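Local atomic coordinates of esterase YbfF (Escherichia coli, PDB entry 3BF7), a protein that probably hydrolyses ester and thioester bonds, as an alpha/beta hydrolase whose helical cap and core domain together form a substrate-binding crevice. Residues 117-122 with 206-211; 230-233 with 238-241. The protein carries 1 engineered substitution. All coordinates share one frame; numbering follows the deposited sequence.

In the fold
Both contacts lie among the loops that follow neighbouring strands of the alpha/beta hydrolase sheet. Contact 1 is buried and pairs two tyrosine rings, with one hydroxyl-to-carbonyl hydrogen bond. It ties the loop after strand 106-112 to the loop after strand 198-201, 84 residues further along the chain. Contact 2 is a surface contact between near neighbours in sequence, the loop after strand 224-226 and the end of helix 236-239. Its chemistry is polar: a carboxylate and an ammonium group reach backbone atoms. The centres are about 18 Å apart, yet the two meet where Ser206 packs on Gly233. Residues of a probable Ser-His-Asp triad, Ser89, Asp113 and His234, lie in this region.

Contact 1 of 2, residues 117-122 with 206-211; sequences VDYHVR and SPYVSE
Tyr119 gives its hydroxyl proton to the backbone carbonyl of Tyr208. OH lies 2.7 Å from Tyr208 O, tilted 22° from the carbonyl plane. The carbonyl oxygen sits at the edge of the Tyr119 ring, close to its plane. The same OH is also hydrogen-bonded to the backbone N of Ala115, within its own loop, so two bonds hold the hydroxyl in place.

The rings form an edge-to-face pair. The edge of Tyr208 is turned toward the face of Tyr119, with centroids 5.3 Å apart and planes at 66°. Tyr208 CD1 makes the close approach, 3.8 Å from Tyr119 CZ. CG of Tyr119 is anti to its carbonyl carbon (chi1 -69°), and this carries the ring across to the other loop. Val117 CG2 lies over one face of that ring, toward its rim, 3.6 Å above the plane.

These loops follow adjacent parallel strands of the alpha/beta hydrolase sheet, 106-112 and 198-201. Tyr208 also stacks on His234 and touches Asp113, both part of a probable Ser-His-Asp triad. A phenylalanine in place of Tyr119 would probably keep much of the ring packing but leave the Tyr208 carbonyl without this donor.

Polar bonds within each loop shape the backbone. Asp118 OD1 accepts from His120 N at 2.9 Å, an Asx turn that spans Tyr119. The His120 ring folds back over Asp118, whose CG lies 3.4 Å above the ring centre. In 206-211, Tyr208 N makes a weak bond to Ser206 OG, which is itself bonded to Asp113 OD1.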
# COMPACT_ATOMS: atom_id res chain seq x y z
N VAL A 117 -4.30 -4.77 -12.40
CA VAL A 117 -4.50 -6.03 -13.08
C VAL A 117 -4.60 -7.19 -12.09
O VAL A 117 -4.14 -7.09 -10.95
CB VAL A 117 -3.30 -6.36 -14.01
CG1 VAL A 117 -3.14 -5.28 -15.07
CG2 VAL A 117 -2.01 -6.51 -13.19
N ASP A 118 -5.22 -8.27 -12.55
CA ASP A 118 -5.32 -9.50 -11.76
C ASP A 118 -4.05 -10.25 -12.17
O ASP A 118 -3.91 -10.63 -13.33
CB ASP A 118 -6.56 -10.29 -12.19
CG ASP A 118 -6.75 -11.56 -11.37
OD1 ASP A 118 -5.78 -12.05 -10.76
OD2 ASP A 118 -7.89 -12.08 -11.36
N TYR A 119 -3.13 -10.45 -11.24
CA TYR A 119 -1.88 -11.12 -11.57
C TYR A 119 -2.02 -12.62 -11.81
O TYR A 119 -1.13 -13.25 -12.38
CB TYR A 119 -0.83 -10.84 -10.50
CG TYR A 119 -0.37 -9.40 -10.50
CD1 TYR A 119 0.54 -8.94 -11.46
CD2 TYR A 119 -0.83 -8.49 -9.55
CE1 TYR A 119 0.96 -7.61 -11.47
CE2 TYR A 119 -0.41 -7.16 -9.55
CZ TYR A 119 0.48 -6.73 -10.50
OH TYR A 119 0.91 -5.42 -10.48
N HIS A 120 -3.14 -13.20 -11.38
CA HIS A 120 -3.41 -14.62 -11.61
C HIS A 120 -2.30 -15.58 -11.19
O HIS A 120 -2.00 -16.53 -11.92
CB HIS A 120 -3.73 -14.86 -13.09
CG HIS A 120 -5.04 -14.29 -13.53
ND1 HIS A 120 -6.25 -14.71 -13.03
CD2 HIS A 120 -5.34 -13.34 -14.45
CE1 HIS A 120 -7.23 -14.05 -13.62
NE2 HIS A 120 -6.70 -13.21 -14.49
N VAL A 121 -1.69 -15.32 -10.04
CA VAL A 121 -0.63 -16.19 -9.53
C VAL A 121 -0.67 -16.16 -8.01
O VAL A 121 -1.27 -15.27 -7.41
CB VAL A 121 0.79 -15.72 -9.95
CG1 VAL A 121 0.96 -15.82 -11.46
CG2 VAL A 121 1.04 -14.29 -9.47
N ARG A 122 -0.05 -17.15 -7.39
CA ARG A 122 0.07 -17.18 -5.94
C ARG A 122 1.52 -16.80 -5.70
O ARG A 122 2.43 -17.49 -6.17
CB ARG A 122 -0.24 -18.56 -5.37
CG ARG A 122 -1.71 -18.96 -5.51
CD ARG A 122 -2.06 -20.13 -4.61
NE ARG A 122 -2.06 -19.77 -3.19
CZ ARG A 122 -3.09 -19.22 -2.55
NH1 ARG A 122 -4.22 -18.96 -3.20
NH2 ARG A 122 -2.99 -18.93 -1.26
N SER A 206 11.50 -5.45 -10.40
CA SER A 206 10.23 -6.04 -10.02
C SER A 206 9.34 -6.24 -11.24
O SER A 206 9.34 -5.42 -12.16
CB SER A 206 9.50 -5.16 -9.02
OG SER A 206 8.18 -5.64 -8.80
N PRO A 207 8.55 -7.33 -11.26
CA PRO A 207 7.65 -7.62 -12.38
C PRO A 207 6.23 -7.07 -12.23
O PRO A 207 5.40 -7.27 -13.11
CB PRO A 207 7.65 -9.14 -12.40
CG PRO A 207 7.59 -9.45 -10.93
CD PRO A 207 8.62 -8.48 -10.34
N TYR A 208 5.96 -6.37 -11.13
CA TYR A 208 4.61 -5.84 -10.90
C TYR A 208 4.07 -4.87 -11.95
O TYR A 208 2.86 -4.83 -12.18
CB TYR A 208 4.53 -5.20 -9.52
CG TYR A 208 4.33 -6.18 -8.38
CD1 TYR A 208 3.09 -6.30 -7.75
CD2 TYR A 208 5.38 -6.97 -7.91
CE1 TYR A 208 2.90 -7.19 -6.68
CE2 TYR A 208 5.21 -7.86 -6.84
CZ TYR A 208 3.97 -7.95 -6.23
OH TYR A 208 3.80 -8.81 -5.16
N VAL A 209 4.94 -4.09 -12.59
CA VAL A 209 4.48 -3.14 -13.59
C VAL A 209 5.18 -3.31 -14.94
O VAL A 209 5.48 -2.33 -15.63
CB VAL A 209 4.67 -1.67 -13.12
CG1 VAL A 209 3.76 -0.74 -13.93
CG2 VAL A 209 4.35 -1.56 -11.64
N SER A 210 5.43 -4.55 -15.32
CA SER A 210 6.10 -4.84 -16.59
C SER A 210 5.18 -4.59 -17.79
O SER A 210 3.97 -4.36 -17.64
CB SER A 210 6.60 -6.28 -16.60
OG SER A 210 5.53 -7.18 -16.41
N GLU A 211 5.77 -4.65 -18.98
CA GLU A 211 5.07 -4.40 -20.24
C GLU A 211 3.78 -5.17 -20.49
O GLU A 211 2.86 -4.64 -21.12
CB GLU A 211 6.04 -4.65 -21.40
CG GLU A 211 5.44 -4.45 -22.79
CD GLU A 211 4.94 -3.04 -23.01
OE1 GLU A 211 5.72 -2.09 -22.78
OE2 GLU A 211 3.78 -2.87 -23.43

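Contact 2 of 2, residues 230-233 with 238-241; sequences AGAG and AEKP
Glu239 reaches from the end of its helix to the backbone of Gly233. Its OE2 accepts from Gly233 N at 2.8 Å, with an N-H...O angle of 163°. The N-H comes from above the carboxylate plane, 41° out of it. The side chain leaves with CG anti to the carbonyl carbon (chi1 -60°) and runs extended from there, which brings the carboxylate to the loop. OE2 also lies 3.2 Å from Ala232 CA and 3.7 Å from Ala232 CB.

Lys240 takes a different shape. Its chain bends at chi2 and again at chi4. The folded chain brings NZ to Gly231 O, 3.2 Å away, in a weak hydrogen bond. Lys240 CG passes 4.2 Å from Ala232 CB. Gly231 has positive phi, a backbone shape that glycine adopts easily.

The two side chains thus meet successive parts of one loop: a carboxylate accepts from an N-H and, more weakly, an ammonium group donates to a carbonyl. Ala232 is also joined by a backbone bond to Asn205, in the loop after strand 198-201. Segment 230-233 follows edge strand 224-226 and leads into helix 236-239, while Lys240 is the joint between that short helix and the long helix 241-253.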
# COMPACT_ATOMS: atom_id res chain seq x y z
N ALA A 230 15.53 2.37 -10.94
CA ALA A 230 16.52 1.35 -11.24
C ALA A 230 17.09 0.68 -9.99
O ALA A 230 17.29 1.32 -8.97
CB ALA A 230 17.66 1.95 -12.07
N GLY A 231 17.33 -0.62 -10.09
CA GLY A 231 17.89 -1.37 -8.98
C GLY A 231 17.03 -1.49 -7.75
O GLY A 231 17.54 -1.67 -6.64
N ALA A 232 15.71 -1.41 -7.92
CA ALA A 232 14.81 -1.53 -6.78
C ALA A 232 13.79 -2.65 -6.95
O ALA A 232 13.28 -2.88 -8.05
CB ALA A 232 14.09 -0.20 -6.56
N GLY A 233 13.52 -3.33 -5.85
CA GLY A 233 12.55 -4.41 -5.84
C GLY A 233 11.15 -3.88 -5.57
O GLY A 233 10.87 -2.69 -5.72
N ALA A 238 11.21 1.39 0.46
CA ALA A 238 12.08 0.90 1.52
C ALA A 238 13.53 0.86 1.07
O ALA A 238 14.45 1.07 1.87
CB ALA A 238 11.64 -0.49 1.95
N GLU A 239 13.75 0.62 -0.22
CA GLU A 239 15.10 0.54 -0.77
C GLU A 239 15.67 1.86 -1.26
O GLU A 239 16.84 2.16 -1.02
CB GLU A 239 15.13 -0.47 -1.91
CG GLU A 239 14.73 -1.88 -1.51
CD GLU A 239 14.76 -2.85 -2.67
OE1 GLU A 239 14.39 -4.03 -2.48
OE2 GLU A 239 15.17 -2.45 -3.78
N LYS A 240 14.85 2.64 -1.96
CA LYS A 240 15.29 3.91 -2.52
C LYS A 240 14.28 5.01 -2.21
O LYS A 240 13.69 5.59 -3.12
CB LYS A 240 15.42 3.80 -4.04
CG LYS A 240 16.38 2.73 -4.53
CD LYS A 240 17.83 3.08 -4.23
CE LYS A 240 18.78 2.24 -5.07
NZ LYS A 240 18.57 0.78 -4.87
N PRO A 241 14.07 5.33 -0.92
CA PRO A 241 13.11 6.37 -0.56
C PRO A 241 13.37 7.73 -1.20
O PRO A 241 12.43 8.42 -1.59
CB PRO A 241 13.20 6.41 0.97
CG PRO A 241 14.60 5.97 1.24
CD PRO A 241 14.78 4.83 0.27